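Local coordinates for protein 2-dehydropantoate 2-reductase (Geobacter metallireducens, PDB 3HN2) that probably catalyses the NADPH-dependent reduction of 2-dehydropantoate (ketopantoate) to (R)-pantoate, a step in pantothenate biosynthesis, at residues 189-194 and 218-223; 6-11 and 75-80. All blocks are in the same frame, centred on the assembly; numbering follows the deposited sequence.

Contact 1: residues 189-194 and 218-223; sequences WNIPFN and RGIMLE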
loop_
_atom_site.group_PDB
_atom_site.type_symbol
_atom_site.label_atom_id
_atom_site.label_comp_id
_atom_site.label_asym_id
_atom_site.label_seq_id
_atom_site.Cartn_x
_atom_site.Cartn_y
_atom_site.Cartn_z
ATOM N N TRP A 189 8.275 10.170 -3.104
ATOM C CA TRP A 189 8.296 8.989 -2.252
ATOM C C TRP A 189 9.715 8.570 -1.884
ATOM O O TRP A 189 9.989 8.234 -0.716
ATOM C CB TRP A 189 7.566 7.812 -2.913
ATOM C CG TRP A 189 7.315 6.726 -1.934
ATOM C CD1 TRP A 189 6.224 6.596 -1.113
ATOM C CD2 TRP A 189 8.187 5.632 -1.621
ATOM N NE1 TRP A 189 6.357 5.477 -0.333
ATOM C CE2 TRP A 189 7.553 4.872 -0.608
ATOM C CE3 TRP A 189 9.438 5.217 -2.102
ATOM C CZ2 TRP A 189 8.127 3.717 -0.069
ATOM C CZ3 TRP A 189 10.021 4.066 -1.560
ATOM C CH2 TRP A 189 9.360 3.330 -0.551
ATOM N N ASN A 190 10.594 8.563 -2.892
ATOM C CA ASN A 190 11.951 8.022 -2.764
ATOM C C ASN A 190 12.856 8.818 -1.848
ATOM O O ASN A 190 13.801 8.274 -1.293
ATOM C CB ASN A 190 12.630 7.916 -4.142
ATOM C CG ASN A 190 12.549 6.520 -4.745
ATOM O OD1 ASN A 190 11.804 5.652 -4.272
ATOM N ND2 ASN A 190 13.317 6.301 -5.807
ATOM N N ILE A 191 12.593 10.110 -1.707
ATOM C CA ILE A 191 13.470 10.948 -0.900
ATOM C C ILE A 191 13.246 10.767 0.618
ATOM O O ILE A 191 14.200 10.390 1.301
ATOM C CB ILE A 191 13.548 12.417 -1.414
ATOM C CG1 ILE A 191 14.333 12.447 -2.739
ATOM C CG2 ILE A 191 14.208 13.324 -0.389
ATOM C CD1 ILE A 191 14.450 13.812 -3.399
ATOM N N PRO A 192 12.007 10.991 1.145
ATOM C CA PRO A 192 11.820 10.709 2.588
ATOM C C PRO A 192 12.102 9.265 2.983
ATOM O O PRO A 192 12.781 9.031 3.969
ATOM C CB PRO A 192 10.343 11.048 2.842
ATOM C CG PRO A 192 9.709 11.035 1.491
ATOM C CD PRO A 192 10.761 11.510 0.547
ATOM N N PHE A 193 11.659 8.316 2.173
ATOM C CA PHE A 193 11.702 6.917 2.571
ATOM C C PHE A 193 13.007 6.186 2.272
ATOM O O PHE A 193 13.561 5.565 3.174
ATOM C CB PHE A 193 10.446 6.195 2.095
ATOM C CG PHE A 193 9.194 6.723 2.739
ATOM C CD1 PHE A 193 8.367 7.610 2.061
ATOM C CD2 PHE A 193 8.871 6.375 4.054
ATOM C CE1 PHE A 193 7.214 8.118 2.664
ATOM C CE2 PHE A 193 7.720 6.881 4.664
ATOM C CZ PHE A 193 6.891 7.753 3.973
ATOM N N ASN A 194 13.538 6.275 1.053
ATOM C CA ASN A 194 14.898 5.752 0.833
ATOM C C ASN A 194 15.979 6.532 1.598
ATOM O O ASN A 194 17.065 6.008 1.841
ATOM C CB ASN A 194 15.251 5.639 -0.651
ATOM C CG ASN A 194 14.543 4.490 -1.330
ATOM O OD1 ASN A 194 13.317 4.476 -1.435
ATOM N ND2 ASN A 194 15.313 3.519 -1.802
ATOM N N ARG A 218 6.174 14.862 5.747
ATOM C CA ARG A 218 5.382 15.915 5.100
ATOM C C ARG A 218 6.246 17.063 4.582
ATOM O O ARG A 218 6.094 17.474 3.440
ATOM C CB ARG A 218 4.331 16.478 6.057
ATOM C CG ARG A 218 3.075 15.647 6.176
ATOM C CD ARG A 218 2.195 16.189 7.278
ATOM N NE ARG A 218 1.338 15.153 7.848
ATOM C CZ ARG A 218 1.007 15.076 9.135
ATOM N NH1 ARG A 218 0.221 14.095 9.557
ATOM N NH2 ARG A 218 1.469 15.969 10.004
ATOM N N GLY A 219 7.146 17.558 5.434
ATOM C CA GLY A 219 8.003 18.691 5.117
ATOM C C GLY A 219 9.009 18.379 4.028
ATOM O O GLY A 219 9.199 19.182 3.103
ATOM N N ILE A 220 9.645 17.212 4.136
ATOM C CA ILE A 220 10.565 16.720 3.115
ATOM C C ILE A 220 9.840 16.639 1.771
ATOM O O ILE A 220 10.333 17.149 0.757
ATOM C CB ILE A 220 11.160 15.343 3.499
ATOM C CG1 ILE A 220 12.126 15.489 4.673
ATOM C CG2 ILE A 220 11.895 14.706 2.314
ATOM C CD1 ILE A 220 12.406 14.178 5.405
ATOM N N MET A 221 8.655 16.027 1.799
ATOM C CA MET A 221 7.792 15.886 0.635
ATOM C C MET A 221 7.400 17.201 -0.026
ATOM O O MET A 221 7.499 17.328 -1.254
ATOM C CB MET A 221 6.543 15.115 1.001
ATOM C CG MET A 221 6.778 13.634 1.066
ATOM S SD MET A 221 5.224 12.740 1.054
ATOM C CE MET A 221 5.910 11.100 1.044
ATOM N N LEU A 222 6.976 18.174 0.785
ATOM C CA LEU A 222 6.652 19.514 0.277
ATOM C C LEU A 222 7.811 20.231 -0.446
ATOM O O LEU A 222 7.571 21.043 -1.338
ATOM C CB LEU A 222 6.119 20.401 1.395
ATOM C CG LEU A 222 4.688 20.113 1.852
ATOM C CD1 LEU A 222 4.438 20.565 3.303
ATOM C CD2 LEU A 222 3.702 20.747 0.906
ATOM N N GLU A 223 9.046 19.929 -0.050
ATOM C CA GLU A 223 10.234 20.532 -0.634
ATOM C C GLU A 223 10.492 19.975 -2.023
ATOM O O GLU A 223 10.753 20.731 -2.954
ATOM C CB GLU A 223 11.456 20.294 0.255
ATOM C CG GLU A 223 11.466 21.108 1.538
ATOM C CD GLU A 223 12.737 20.920 2.351
ATOM O OE1 GLU A 223 13.724 20.344 1.832
ATOM O OE2 GLU A 223 12.744 21.356 3.521
#
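Met221 reaches from helix 211-229 across to Pro192 and Phe193 on helix 179-200. Its CG lies beside the backbone N, chi1 -79°, and the chain runs extended from there to the methyl. CB starts the chain without a close partner on 189-194. Met221 CG then meets the proline ring, 3.9 Å from Pro192 CG. The Met221 side chain crosses that of Pro192 at about a right angle. Met221 CE meets two groups at once. Met221 CE lies 3.8 Å from Pro192 CG and 3.6 Å from Phe193 CE1, at the edge of the phenyl ring and near its plane. Ile220 covers the neighbouring part of the proline. Ile220 CG2 sits 3.8 Å from Pro192 CD and at the same distance from Ile191 CG2. No hydrogen bond crosses between the segments, and all five touching residues are buried. Met245 of helix 241-249 also touches Met221, and Val292 of helix 290-302 touches Ile191. The two helix segments run roughly antiparallel, at 147°, with their axes 9.1 Å apart. This is apolar helix-to-helix packing in the all-helical C-terminal domain of the ketopantoate reductase family.

Contact 2: residues 6-11 and 75-80; sequences AIVGAG and VGLKTF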
loop_
_atom_site.group_PDB
_atom_site.type_symbol
_atom_site.label_atom_id
_atom_site.label_comp_id
_atom_site.label_asym_id
_atom_site.label_seq_id
_atom_site.Cartn_x
_atom_site.Cartn_y
_atom_site.Cartn_z
ATOM N N ALA A 6 18.274 -6.358 -24.822
ATOM C CA ALA A 6 19.457 -6.533 -23.978
ATOM C C ALA A 6 19.204 -5.959 -22.591
ATOM O O ALA A 6 18.677 -4.852 -22.466
ATOM C CB ALA A 6 20.672 -5.863 -24.600
ATOM N N ILE A 7 19.597 -6.703 -21.558
ATOM C CA ILE A 7 19.454 -6.242 -20.172
ATOM C C ILE A 7 20.793 -5.796 -19.606
ATOM O O ILE A 7 21.715 -6.600 -19.460
ATOM C CB ILE A 7 18.859 -7.338 -19.236
ATOM C CG1 ILE A 7 17.559 -7.931 -19.807
ATOM C CG2 ILE A 7 18.677 -6.796 -17.817
ATOM C CD1 ILE A 7 16.429 -6.926 -19.994
ATOM N N VAL A 8 20.890 -4.512 -19.280
ATOM C CA VAL A 8 22.118 -3.939 -18.731
ATOM C C VAL A 8 21.872 -3.454 -17.298
ATOM O O VAL A 8 21.336 -2.372 -17.061
ATOM C CB VAL A 8 22.680 -2.828 -19.652
ATOM C CG1 VAL A 8 23.857 -2.117 -19.007
ATOM C CG2 VAL A 8 23.096 -3.431 -20.993
ATOM N N GLY A 9 22.255 -4.290 -16.345
ATOM C CA GLY A 9 21.982 -4.031 -14.939
ATOM C C GLY A 9 22.172 -5.308 -14.157
ATOM O O GLY A 9 23.126 -5.429 -13.379
ATOM N N ALA A 10 21.267 -6.259 -14.392
ATOM C CA ALA A 10 21.242 -7.562 -13.714
ATOM C C ALA A 10 21.052 -7.439 -12.199
ATOM O O ALA A 10 21.567 -8.248 -11.421
ATOM C CB ALA A 10 22.482 -8.408 -14.064
ATOM N N GLY A 11 20.299 -6.419 -11.797
ATOM C CA GLY A 11 19.957 -6.215 -10.402
ATOM C C GLY A 11 18.635 -6.876 -10.089
ATOM O O GLY A 11 18.197 -7.780 -10.800
ATOM N N VAL A 75 18.165 -0.522 -19.515
ATOM C CA VAL A 75 19.178 -0.197 -18.525
ATOM C C VAL A 75 18.565 -0.307 -17.114
ATOM O O VAL A 75 17.613 0.402 -16.777
ATOM C CB VAL A 75 19.780 1.199 -18.769
ATOM C CG1 VAL A 75 20.956 1.441 -17.847
ATOM C CG2 VAL A 75 20.229 1.342 -20.225
ATOM N N GLY A 76 19.101 -1.229 -16.317
ATOM C CA GLY A 76 18.696 -1.404 -14.926
ATOM C C GLY A 76 19.870 -1.246 -13.977
ATOM O O GLY A 76 19.825 -1.724 -12.838
ATOM N N LEU A 77 20.917 -0.572 -14.459
ATOM C CA LEU A 77 22.139 -0.303 -13.696
ATOM C C LEU A 77 21.881 0.527 -12.452
ATOM O O LEU A 77 20.979 1.361 -12.427
ATOM C CB LEU A 77 23.149 0.464 -14.556
ATOM C CG LEU A 77 24.092 -0.228 -15.540
ATOM C CD1 LEU A 77 24.704 0.817 -16.457
ATOM C CD2 LEU A 77 25.182 -1.022 -14.826
ATOM N N LYS A 78 22.678 0.290 -11.418
ATOM C CA LYS A 78 22.720 1.198 -10.287
ATOM C C LYS A 78 23.444 2.460 -10.741
ATOM O O LYS A 78 24.436 2.383 -11.469
ATOM C CB LYS A 78 23.403 0.545 -9.090
ATOM C CG LYS A 78 22.438 0.089 -8.001
ATOM C CD LYS A 78 21.578 -1.095 -8.431
ATOM C CE LYS A 78 20.174 -1.009 -7.835
ATOM N NZ LYS A 78 20.173 -0.989 -6.342
ATOM N N THR A 79 22.934 3.614 -10.316
ATOM C CA THR A 79 23.311 4.911 -10.898
ATOM C C THR A 79 24.726 5.404 -10.585
ATOM O O THR A 79 25.189 6.371 -11.186
ATOM C CB THR A 79 22.291 6.009 -10.537
ATOM O OG1 THR A 79 22.045 5.997 -9.123
ATOM C CG2 THR A 79 20.982 5.782 -11.278
ATOM N N PHE A 80 25.414 4.741 -9.659
ATOM C CA PHE A 80 26.824 5.039 -9.407
ATOM C C PHE A 80 27.762 4.415 -10.454
ATOM O O PHE A 80 28.948 4.746 -10.509
ATOM C CB PHE A 80 27.245 4.664 -7.978
ATOM C CG PHE A 80 26.711 3.345 -7.496
ATOM C CD1 PHE A 80 25.626 3.302 -6.624
ATOM C CD2 PHE A 80 27.314 2.149 -7.877
ATOM C CE1 PHE A 80 25.132 2.086 -6.156
ATOM C CE2 PHE A 80 26.829 0.928 -7.418
ATOM C CZ PHE A 80 25.740 0.897 -6.550
#
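This is a parallel strand contact at the C-terminal ends of two neighbouring interior strands of the Rossmann-type sheet, where strands 5-8 and 72-75 pass into loops. Val8 pairs with Val75 in a parallel bridge, and both side chains lie on the same face of the sheet. The carbonyl of Val8 is the centre of the contact. Val8 O accepts a hydrogen bond from Gly76 N at 2.6 Å, with an N-H...O angle of 158°. The donor does not lie in the carbonyl plane but is tilted 35° from it. Val75 CA also approaches Val8 O, at 3.4 Å, in a CA-H...O contact. Further back, Ala6 and Val8 continue the backbone pairing with strand 72-75 through Leu72 and Leu74. Gly9 and Gly11 fit the GxGxxG pattern of dinucleotide-binding Rossmann folds. The turn they belong to leads into helix 14-23, consistent with an NADPH-binding site here. Gly9, which has no side chain, packs on segment 75-80 through its backbone, with Gly9 CA 3.6 Å from Gly76 C. Leu77 lies alongside Val8, the two side chains pointing the same way. Val8 places CG1 anti to its own N, chi1 173°, and Val8 CG1 sits 4.0 Å from Leu77 CG. Helix 85-89 borders the same apolar patch: Tyr85 touches both Val75 and Leu77, and Leu88 touches Leu77. Leu77 O is hydrogen-bonded to the side chain of Gln103.

How the contacts relate
Contact 2 belongs to the N-terminal Rossmann-type part of the chain and contact 1 to the helical C-terminal part. Both segments of contact 2 precede those of contact 1 in the sequence. Their centres are 25 Å apart and their nearest atoms about 8 Å, so they do not meet directly. Contact 1 lies farther from the centre of the chain, its centre about 17 Å away against 9 Å for contact 2. The glycine turn of 6-11 is the probable cofactor side, whereas contact 1 has no identified part in cofactor binding. Segment 75-80 also reaches toward the C-terminal part: Thr79 is hydrogen-bonded to Glu270, which belongs to that part.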